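PDB 3EB7: insecticidal Delta-Endotoxin Cry8Ea1 from Bacillus Thuringiensis, which kills susceptible insect larvae, probably by binding receptors on midgut cells and inserting part of its helical domain into the membrane to form pores. Local coordinates for residues I1-A6 with M52-A57; W185-L190 with V467-G472; R502-S507 with L539-F544. One frame throughout, in Å; residues are numbered along the deposited sequence.

Contact 1 (I1-A6 with M52-A57); sequences ISERDA and MEQVEA
Within the N-terminal helical domain of this delta-endotoxin, the first turn of helix 2-20 is laid against helix 47-59, with Ser2, Glu3 and Ala6 meeting Glu53, Gln54 and Ala57. The two short segments run at 124° to one another, their axes 8.2 Å apart at closest approach, and the backbones come nearest where Glu3 faces Gln54.

At one end Ser2 OG donates to Glu53 OE1. The modelled separation of 2.4 Å is very short, and its exact value is doubtful. Glu53 reaches this position with an extended chain, CG lying anti to its carbonyl carbon (chi1 -63°), which carries the carboxylate to Ser2. Ser2 CB and Glu53 CB are 3.6 Å apart.

Further in, the contact turns aliphatic. The methyl of Ala6 rests on the side chain of Gln54, its CB 3.8 Å from Gln54 CB, while Glu3 CG approaches Gln54 CG to 4.1 Å. The extended Glu3 chain then continues past Gln54, so that its carboxylate OE2 lies 3.2 Å from Ala57 CB. Ala6 and Gln54 are both buried, and Gln54 also touches Glu210 of helix 198-220, which places this part of the pair within the bundle.

Small residues at the interface and longer chains passing alongside them give a steeply inclined helix-helix contact, one piece of the alpha-helical bundle that characterises domain I of three-domain Cry toxins.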
loop_
_atom_site.group_PDB
_atom_site.type_symbol
_atom_site.label_atom_id
_atom_site.label_comp_id
_atom_site.label_asym_id
_atom_site.label_seq_id
_atom_site.Cartn_x
_atom_site.Cartn_y
_atom_site.Cartn_z
ATOM N N ILE A 1 21.155 -5.518 6.461
ATOM C CA ILE A 1 20.878 -5.412 4.988
ATOM C C ILE A 1 20.047 -4.151 4.693
ATOM O O ILE A 1 19.147 -3.757 5.434
ATOM C CB ILE A 1 20.417 -6.806 4.258
ATOM C CG1 ILE A 1 19.328 -6.657 3.159
ATOM C CG2 ILE A 1 19.982 -7.897 5.262
ATOM C CD1 ILE A 1 19.877 -6.345 1.740
ATOM N N SER A 2 20.443 -3.503 3.611
ATOM C CA SER A 2 19.866 -2.258 3.175
ATOM C C SER A 2 18.372 -2.337 2.848
ATOM O O SER A 2 17.637 -1.393 3.143
ATOM C CB SER A 2 20.693 -1.699 2.014
ATOM O OG SER A 2 21.895 -1.129 2.552
ATOM N N GLU A 3 17.936 -3.479 2.306
ATOM C CA GLU A 3 16.524 -3.710 1.957
ATOM C C GLU A 3 15.603 -3.552 3.163
ATOM O O GLU A 3 14.686 -2.738 3.102
ATOM C CB GLU A 3 16.343 -5.082 1.309
ATOM C CG GLU A 3 16.848 -5.160 -0.143
ATOM C CD GLU A 3 16.747 -6.590 -0.717
ATOM O OE1 GLU A 3 15.869 -7.383 -0.272
ATOM O OE2 GLU A 3 17.552 -6.934 -1.610
ATOM N N ARG A 4 15.882 -4.291 4.244
ATOM C CA ARG A 4 15.137 -4.211 5.526
ATOM C C ARG A 4 15.063 -2.812 6.061
ATOM O O ARG A 4 14.004 -2.357 6.467
ATOM C CB ARG A 4 15.774 -5.080 6.647
ATOM C CG ARG A 4 16.144 -6.486 6.229
ATOM C CD ARG A 4 17.403 -6.985 6.934
ATOM N NE ARG A 4 17.132 -7.337 8.308
ATOM C CZ ARG A 4 17.081 -8.588 8.775
ATOM N NH1 ARG A 4 17.303 -9.623 7.969
ATOM N NH2 ARG A 4 16.807 -8.803 10.064
ATOM N N ASP A 5 16.216 -2.157 6.091
ATOM C CA ASP A 5 16.358 -0.741 6.496
ATOM C C ASP A 5 15.514 0.221 5.647
ATOM O O ASP A 5 14.785 1.055 6.184
ATOM C CB ASP A 5 17.832 -0.355 6.370
ATOM C CG ASP A 5 18.242 0.760 7.325
ATOM O OD1 ASP A 5 17.346 1.428 7.922
ATOM O OD2 ASP A 5 19.491 0.967 7.468
ATOM N N ALA A 6 15.627 0.099 4.322
ATOM C CA ALA A 6 14.888 0.955 3.361
ATOM C C ALA A 6 13.379 0.805 3.500
ATOM O O ALA A 6 12.649 1.779 3.480
ATOM C CB ALA A 6 15.325 0.675 1.954
ATOM N N MET A 52 19.314 3.436 -2.513
ATOM C CA MET A 52 19.990 3.005 -3.726
ATOM C C MET A 52 20.419 1.546 -3.611
ATOM O O MET A 52 20.177 0.732 -4.520
ATOM C CB MET A 52 21.205 3.880 -4.007
ATOM C CG MET A 52 20.880 5.308 -4.290
ATOM S SD MET A 52 22.408 6.206 -4.761
ATOM C CE MET A 52 21.777 7.897 -4.797
ATOM N N GLU A 53 21.044 1.213 -2.491
ATOM C CA GLU A 53 21.456 -0.161 -2.221
ATOM C C GLU A 53 20.289 -1.149 -2.283
ATOM O O GLU A 53 20.421 -2.269 -2.811
ATOM C CB GLU A 53 22.187 -0.252 -0.876
ATOM C CG GLU A 53 23.490 0.558 -0.840
ATOM C CD GLU A 53 24.256 0.430 0.498
ATOM O OE1 GLU A 53 23.818 -0.296 1.414
ATOM O OE2 GLU A 53 25.317 1.071 0.650
ATOM N N GLN A 54 19.153 -0.742 -1.740
ATOM C CA GLN A 54 17.930 -1.547 -1.830
ATOM C C GLN A 54 17.599 -1.977 -3.269
ATOM O O GLN A 54 17.527 -3.147 -3.575
ATOM C CB GLN A 54 16.740 -0.767 -1.235
ATOM C CG GLN A 54 15.445 -1.502 -1.379
ATOM C CD GLN A 54 14.226 -0.615 -1.161
ATOM O OE1 GLN A 54 13.170 -1.109 -0.752
ATOM N NE2 GLN A 54 14.363 0.684 -1.419
ATOM N N VAL A 55 17.390 -1.012 -4.155
ATOM C CA VAL A 55 16.880 -1.338 -5.481
ATOM C C VAL A 55 17.997 -1.997 -6.304
ATOM O O VAL A 55 17.725 -2.877 -7.081
ATOM C CB VAL A 55 16.190 -0.111 -6.129
ATOM C CG1 VAL A 55 15.447 -0.486 -7.433
ATOM C CG2 VAL A 55 15.167 0.483 -5.121
ATOM N N GLU A 56 19.254 -1.596 -6.098
ATOM C CA GLU A 56 20.402 -2.289 -6.720
ATOM C C GLU A 56 20.448 -3.772 -6.347
ATOM O O GLU A 56 20.691 -4.626 -7.203
ATOM C CB GLU A 56 21.740 -1.600 -6.392
ATOM C CG GLU A 56 21.963 -0.198 -7.046
ATOM C CD GLU A 56 23.276 0.463 -6.521
ATOM O OE1 GLU A 56 24.262 0.622 -7.295
ATOM O OE2 GLU A 56 23.341 0.791 -5.297
ATOM N N ALA A 57 20.233 -4.080 -5.071
ATOM C CA ALA A 57 20.104 -5.477 -4.632
ATOM C C ALA A 57 18.875 -6.211 -5.270
ATOM O O ALA A 57 18.975 -7.365 -5.605
ATOM C CB ALA A 57 20.081 -5.572 -3.082
#

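Contact 2 (W185-L190 with V467-G472); sequences WYRTGL and VGHYLG
The imidazole of His469 meets two side chains of helix 161-191 in two different ways, Tyr186 over a ring face and Arg187 at a ring edge. The contact thereby joins the N-terminal helical domain to a loop of the C-terminal beta domain. Tyr186 turns its edge toward that face in a T-shaped pair: the planes stand at 73° and the centroids are 4.9 Å apart. The touching atom is Tyr186 CE2, 3.5 Å from His469 CE1, and it sits over the rim of the imidazole rather than its middle. Because CG of Tyr186 is anti to the backbone N, the phenol is directed from the helix toward the 467-472 loop.

Arg187 comes from another direction. Its chain is extended from CG to NE and runs past the histidine, with the guanidinium and imidazole planes inclined at 46°. Even so, NE and ND1 each lie close to the plane of the other group, and Arg187 NE donates to His469 ND1 over 3.2 Å with an N-H...N angle of 161°. Beyond it, Arg187 NH2 passes Val467 CA at 4.3 Å and is held by the carbonyl oxygen of Glu466. Tyr470 flanks the same end of the arginine, while its hydroxyl bonds to Asp180, about two turns before Arg187 on helix 161-191.

A water bridges the two rings, 2.9 Å from Tyr186 OH and 2.9 Å from His469 NE2. Both imidazole nitrogens are thereby engaged, which helps to fix the rotation of the ring. Since ND1 accepts from a guanidinium, it should carry no proton, and the nearby positive charge would probably favour a neutral imidazole.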
loop_
_atom_site.group_PDB
_atom_site.type_symbol
_atom_site.label_atom_id
_atom_site.label_comp_id
_atom_site.label_asym_id
_atom_site.label_seq_id
_atom_site.Cartn_x
_atom_site.Cartn_y
_atom_site.Cartn_z
ATOM N N TRP A 185 8.187 3.216 -14.179
ATOM C CA TRP A 185 9.432 2.537 -13.814
ATOM C C TRP A 185 9.239 1.428 -12.816
ATOM O O TRP A 185 9.986 0.462 -12.851
ATOM C CB TRP A 185 10.493 3.541 -13.383
ATOM C CG TRP A 185 10.874 4.372 -14.596
ATOM C CD1 TRP A 185 10.458 5.641 -14.870
ATOM C CD2 TRP A 185 11.660 3.956 -15.722
ATOM N NE1 TRP A 185 10.976 6.069 -16.072
ATOM C CE2 TRP A 185 11.708 5.055 -16.629
ATOM C CE3 TRP A 185 12.336 2.772 -16.060
ATOM C CZ2 TRP A 185 12.426 5.015 -17.854
ATOM C CZ3 TRP A 185 13.060 2.725 -17.315
ATOM C CH2 TRP A 185 13.091 3.846 -18.175
ATOM N N TYR A 186 8.191 1.510 -11.988
ATOM C CA TYR A 186 7.783 0.338 -11.203
ATOM C C TYR A 186 7.412 -0.833 -12.129
ATOM O O TYR A 186 7.881 -1.941 -11.913
ATOM C CB TYR A 186 6.620 0.648 -10.241
ATOM C CG TYR A 186 6.061 -0.610 -9.596
ATOM C CD1 TYR A 186 6.551 -1.073 -8.350
ATOM C CD2 TYR A 186 5.036 -1.339 -10.225
ATOM C CE1 TYR A 186 6.031 -2.270 -7.756
ATOM C CE2 TYR A 186 4.519 -2.502 -9.662
ATOM C CZ TYR A 186 5.017 -2.976 -8.431
ATOM O OH TYR A 186 4.444 -4.126 -7.883
ATOM N N ARG A 187 6.584 -0.581 -13.156
ATOM C CA ARG A 187 6.187 -1.624 -14.112
ATOM C C ARG A 187 7.368 -2.186 -14.898
ATOM O O ARG A 187 7.528 -3.382 -14.978
ATOM C CB ARG A 187 5.057 -1.125 -15.050
ATOM C CG ARG A 187 3.703 -0.875 -14.283
ATOM C CD ARG A 187 2.656 -0.173 -15.148
ATOM N NE ARG A 187 1.337 -0.118 -14.508
ATOM C CZ ARG A 187 0.319 0.622 -14.954
ATOM N NH1 ARG A 187 0.470 1.394 -16.017
ATOM N NH2 ARG A 187 -0.826 0.641 -14.293
ATOM N N THR A 188 8.174 -1.325 -15.504
ATOM C CA THR A 188 9.403 -1.727 -16.203
ATOM C C THR A 188 10.340 -2.524 -15.272
ATOM O O THR A 188 10.781 -3.607 -15.626
ATOM C CB THR A 188 10.137 -0.480 -16.756
ATOM O OG1 THR A 188 9.229 0.273 -17.577
ATOM C CG2 THR A 188 11.369 -0.871 -17.576
ATOM N N GLY A 189 10.621 -2.009 -14.076
ATOM C CA GLY A 189 11.453 -2.740 -13.129
ATOM C C GLY A 189 10.988 -4.152 -12.877
ATOM O O GLY A 189 11.769 -5.110 -12.910
ATOM N N LEU A 190 9.695 -4.302 -12.638
ATOM C CA LEU A 190 9.127 -5.601 -12.324
ATOM C C LEU A 190 9.151 -6.496 -13.574
ATOM O O LEU A 190 9.466 -7.684 -13.487
ATOM C CB LEU A 190 7.701 -5.399 -11.790
ATOM C CG LEU A 190 6.931 -6.593 -11.251
ATOM C CD1 LEU A 190 7.605 -7.166 -9.964
ATOM C CD2 LEU A 190 5.451 -6.212 -10.993
ATOM N N VAL A 467 -4.491 -1.190 -12.957
ATOM C CA VAL A 467 -4.836 0.219 -12.870
ATOM C C VAL A 467 -4.666 0.738 -11.428
ATOM O O VAL A 467 -4.375 1.917 -11.208
ATOM C CB VAL A 467 -6.272 0.492 -13.445
ATOM C CG1 VAL A 467 -6.781 1.918 -13.083
ATOM C CG2 VAL A 467 -6.281 0.286 -14.977
ATOM N N GLY A 468 -4.799 -0.168 -10.465
ATOM C CA GLY A 468 -4.648 0.147 -9.061
ATOM C C GLY A 468 -3.236 0.487 -8.632
ATOM O O GLY A 468 -3.045 0.938 -7.517
ATOM N N HIS A 469 -2.244 0.323 -9.509
ATOM C CA HIS A 469 -0.909 0.875 -9.230
ATOM C C HIS A 469 -0.948 2.350 -8.966
ATOM O O HIS A 469 -0.118 2.852 -8.231
ATOM C CB HIS A 469 0.101 0.619 -10.334
ATOM C CG HIS A 469 0.535 -0.804 -10.453
ATOM N ND1 HIS A 469 1.173 -1.284 -11.572
ATOM C CD2 HIS A 469 0.430 -1.847 -9.598
ATOM C CE1 HIS A 469 1.447 -2.565 -11.400
ATOM N NE2 HIS A 469 0.998 -2.931 -10.213
ATOM N N TYR A 470 -1.914 3.036 -9.553
ATOM C CA TYR A 470 -2.170 4.448 -9.255
ATOM C C TYR A 470 -3.034 4.707 -8.007
ATOM O O TYR A 470 -3.021 5.826 -7.483
ATOM C CB TYR A 470 -2.856 5.119 -10.451
ATOM C CG TYR A 470 -1.918 5.484 -11.586
ATOM C CD1 TYR A 470 -1.782 4.649 -12.699
ATOM C CD2 TYR A 470 -1.144 6.657 -11.523
ATOM C CE1 TYR A 470 -0.914 4.967 -13.753
ATOM C CE2 TYR A 470 -0.259 6.982 -12.558
ATOM C CZ TYR A 470 -0.151 6.138 -13.663
ATOM O OH TYR A 470 0.705 6.479 -14.685
ATOM N N LEU A 471 -3.783 3.698 -7.531
ATOM C CA LEU A 471 -4.910 3.950 -6.583
ATOM C C LEU A 471 -4.651 3.403 -5.168
ATOM O O LEU A 471 -5.353 3.734 -4.228
ATOM C CB LEU A 471 -6.227 3.374 -7.159
ATOM C CG LEU A 471 -6.450 3.604 -8.672
ATOM C CD1 LEU A 471 -7.663 2.837 -9.217
ATOM C CD2 LEU A 471 -6.589 5.098 -9.028
ATOM N N GLY A 472 -3.639 2.548 -5.039
ATOM C CA GLY A 472 -3.302 1.919 -3.775
ATOM C C GLY A 472 -4.114 0.673 -3.548
ATOM O O GLY A 472 -4.187 0.183 -2.414
HETATM O O HOH W 1 1.787 -5.117 -8.437
#

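Contact 3 (R502-S507 with L539-F544); sequences RIRYCS and LKYENF
Leu539 opens the second segment by setting its CD1 methyl 3.8 Å from Cys506 SG, at the end of strand 498-507. The chain then passes through Lys540 into a single 3-10 turn, 541-543, which brings Tyr541 round to the other end of the contact. There Tyr541 CE1 lies 3.6 Å from Arg504 NH2, the guanidinium and phenol planes being inclined at 45°. The arginine arrives as an extended chain with CG anti to the backbone N (chi1 -166°), and its NH1 forms a salt bridge with Asp581, so the group is anchored on the sheet while NH2 lies among aromatic and aliphatic carbons.

Asn543 contributes mostly backbone. Its carbonyl oxygen approaches Cys506 CA at 3.6 Å in a CA-H...O contact and takes a hydrogen bond from Ser530, while its CB packs on the cysteine sulfur. Phe544 follows and fills the space between Arg504 and Cys506: its CB lies 3.9 Å from Arg504 NH2, its CE2 lies 3.7 Å from Cys506 CB, and its CA directs a C-H toward Tyr505 O over 3.5 Å. The sulfur stands above the face of this ring, 4.9 Å from the centroid and 18° off the normal, a rather distant sulfur-aromatic contact.

Immediately afterwards the chain enters strand 545-548, which pairs antiparallel with 498-507, Tyr505 and Lys545 being joined by backbone hydrogen bonds; on its other side 498-507 pairs with 578-588. The Tyr541 side chain packs against Ile175, Ala176 and Ser179 of helix 161-191, and its backbone N bonds to Asp180, so the turn carries the beta domain's contact with that helix.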
loop_
_atom_site.group_PDB
_atom_site.type_symbol
_atom_site.label_atom_id
_atom_site.label_comp_id
_atom_site.label_asym_id
_atom_site.label_seq_id
_atom_site.Cartn_x
_atom_site.Cartn_y
_atom_site.Cartn_z
ATOM N N ARG A 502 -18.144 12.695 -3.681
ATOM C CA ARG A 502 -17.518 12.719 -4.987
ATOM C C ARG A 502 -16.843 11.385 -5.221
ATOM O O ARG A 502 -16.382 10.740 -4.283
ATOM C CB ARG A 502 -16.559 13.898 -5.160
ATOM C CG ARG A 502 -15.587 14.092 -4.025
ATOM C CD ARG A 502 -14.534 15.084 -4.419
ATOM N NE ARG A 502 -13.439 14.937 -3.502
ATOM C CZ ARG A 502 -12.782 15.930 -2.914
ATOM N NH1 ARG A 502 -13.075 17.182 -3.212
ATOM N NH2 ARG A 502 -11.799 15.651 -2.060
ATOM N N ILE A 503 -16.812 10.974 -6.478
ATOM C CA ILE A 503 -16.376 9.651 -6.841
ATOM C C ILE A 503 -15.193 9.778 -7.771
ATOM O O ILE A 503 -15.277 10.465 -8.766
ATOM C CB ILE A 503 -17.525 8.841 -7.522
ATOM C CG1 ILE A 503 -18.690 8.601 -6.553
ATOM C CG2 ILE A 503 -17.037 7.484 -7.996
ATOM C CD1 ILE A 503 -19.866 9.415 -6.857
ATOM N N ARG A 504 -14.085 9.124 -7.438
ATOM C CA ARG A 504 -12.909 9.125 -8.306
ATOM C C ARG A 504 -13.061 8.030 -9.371
ATOM O O ARG A 504 -13.321 6.865 -9.052
ATOM C CB ARG A 504 -11.624 8.937 -7.481
ATOM C CG ARG A 504 -10.338 9.263 -8.244
ATOM C CD ARG A 504 -9.131 9.486 -7.263
ATOM N NE ARG A 504 -7.896 9.759 -8.004
ATOM C CZ ARG A 504 -6.749 9.099 -7.855
ATOM N NH1 ARG A 504 -6.635 8.122 -6.948
ATOM N NH2 ARG A 504 -5.701 9.426 -8.611
ATOM N N TYR A 505 -12.931 8.415 -10.639
ATOM C CA TYR A 505 -13.153 7.474 -11.730
ATOM C C TYR A 505 -12.254 7.730 -12.929
ATOM O O TYR A 505 -11.624 8.746 -13.032
ATOM C CB TYR A 505 -14.616 7.488 -12.176
ATOM C CG TYR A 505 -14.961 8.694 -13.039
ATOM C CD1 TYR A 505 -15.347 9.894 -12.455
ATOM C CD2 TYR A 505 -14.863 8.635 -14.445
ATOM C CE1 TYR A 505 -15.664 11.009 -13.237
ATOM C CE2 TYR A 505 -15.161 9.742 -15.232
ATOM C CZ TYR A 505 -15.571 10.920 -14.619
ATOM O OH TYR A 505 -15.867 12.023 -15.378
ATOM N N CYS A 506 -12.213 6.770 -13.834
ATOM C CA CYS A 506 -11.599 6.951 -15.119
ATOM C C CYS A 506 -12.528 6.235 -16.121
ATOM O O CYS A 506 -12.949 5.084 -15.862
ATOM C CB CYS A 506 -10.194 6.349 -15.106
ATOM S SG CYS A 506 -9.379 6.331 -16.729
ATOM N N SER A 507 -12.871 6.896 -17.235
ATOM C CA SER A 507 -13.635 6.218 -18.314
ATOM C C SER A 507 -13.246 6.672 -19.705
ATOM O O SER A 507 -12.756 7.773 -19.874
ATOM C CB SER A 507 -15.129 6.416 -18.151
ATOM O OG SER A 507 -15.443 7.788 -18.193
ATOM N N LEU A 539 -3.201 4.106 -19.379
ATOM C CA LEU A 539 -3.842 5.142 -18.545
ATOM C C LEU A 539 -2.798 5.855 -17.704
ATOM O O LEU A 539 -1.873 5.243 -17.234
ATOM C CB LEU A 539 -4.968 4.583 -17.662
ATOM C CG LEU A 539 -6.062 3.840 -18.422
ATOM C CD1 LEU A 539 -7.206 3.332 -17.498
ATOM C CD2 LEU A 539 -6.618 4.689 -19.597
ATOM N N LYS A 540 -2.952 7.153 -17.537
ATOM C CA LYS A 540 -2.022 7.965 -16.764
ATOM C C LYS A 540 -2.723 8.691 -15.638
ATOM O O LYS A 540 -3.951 8.663 -15.555
ATOM C CB LYS A 540 -1.313 8.941 -17.686
ATOM C CG LYS A 540 0.080 8.440 -18.085
ATOM C CD LYS A 540 0.066 7.581 -19.287
ATOM C CE LYS A 540 1.493 7.333 -19.792
ATOM N NZ LYS A 540 2.246 6.267 -19.087
ATOM N N TYR A 541 -1.957 9.344 -14.771
ATOM C CA TYR A 541 -2.531 10.120 -13.675
ATOM C C TYR A 541 -3.691 11.043 -14.114
ATOM O O TYR A 541 -4.750 11.006 -13.511
ATOM C CB TYR A 541 -1.468 10.941 -12.928
ATOM C CG TYR A 541 -2.092 11.636 -11.755
ATOM C CD1 TYR A 541 -2.306 10.951 -10.549
ATOM C CD2 TYR A 541 -2.577 12.950 -11.872
ATOM C CE1 TYR A 541 -2.955 11.574 -9.461
ATOM C CE2 TYR A 541 -3.229 13.588 -10.802
ATOM C CZ TYR A 541 -3.404 12.887 -9.598
ATOM O OH TYR A 541 -4.007 13.510 -8.531
ATOM N N GLU A 542 -3.470 11.849 -15.162
ATOM C CA GLU A 542 -4.471 12.809 -15.699
ATOM C C GLU A 542 -5.834 12.209 -16.156
ATOM O O GLU A 542 -6.829 12.931 -16.241
ATOM C CB GLU A 542 -3.871 13.600 -16.855
ATOM C CG GLU A 542 -3.506 12.711 -18.041
ATOM C CD GLU A 542 -3.124 13.510 -19.301
ATOM O OE1 GLU A 542 -3.525 13.069 -20.420
ATOM O OE2 GLU A 542 -2.443 14.583 -19.163
ATOM N N ASN A 543 -5.853 10.907 -16.451
ATOM C CA ASN A 543 -7.069 10.194 -16.786
ATOM C C ASN A 543 -7.961 9.892 -15.577
ATOM O O ASN A 543 -9.043 9.342 -15.737
ATOM C CB ASN A 543 -6.737 8.881 -17.517
ATOM C CG ASN A 543 -5.923 9.105 -18.805
ATOM O OD1 ASN A 543 -6.298 9.910 -19.667
ATOM N ND2 ASN A 543 -4.830 8.373 -18.941
ATOM N N PHE A 544 -7.543 10.263 -14.372
ATOM C CA PHE A 544 -8.451 10.144 -13.209
ATOM C C PHE A 544 -9.139 11.436 -12.875
ATOM O O PHE A 544 -8.488 12.475 -12.837
ATOM C CB PHE A 544 -7.692 9.582 -12.017
ATOM C CG PHE A 544 -7.217 8.200 -12.272
ATOM C CD1 PHE A 544 -5.938 7.982 -12.749
ATOM C CD2 PHE A 544 -8.094 7.120 -12.110
ATOM C CE1 PHE A 544 -5.519 6.695 -13.028
ATOM C CE2 PHE A 544 -7.689 5.839 -12.386
ATOM C CZ PHE A 544 -6.408 5.611 -12.842
#

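From the N terminus, contact 1 closes a loop of 45 residues, 34 of them helical, and ties the first helix to helix 47-59 inside the bundle. Contact 2 spans far more chain: the 276 residues between its segments include the end of the bundle and the sheets of the middle of the chain, and it joins helix 161-191 to the C-terminal beta domain. Contact 3 closes a loop within that domain. The three follow in series, neither nested nor crossed. Contact 1 stands apart, its centre about 19 Å from that of contact 2, whereas contacts 2 and 3 touch: Leu471 packs on Phe544 and Arg504, and Tyr470 on the backbone at Leu539 and Tyr541.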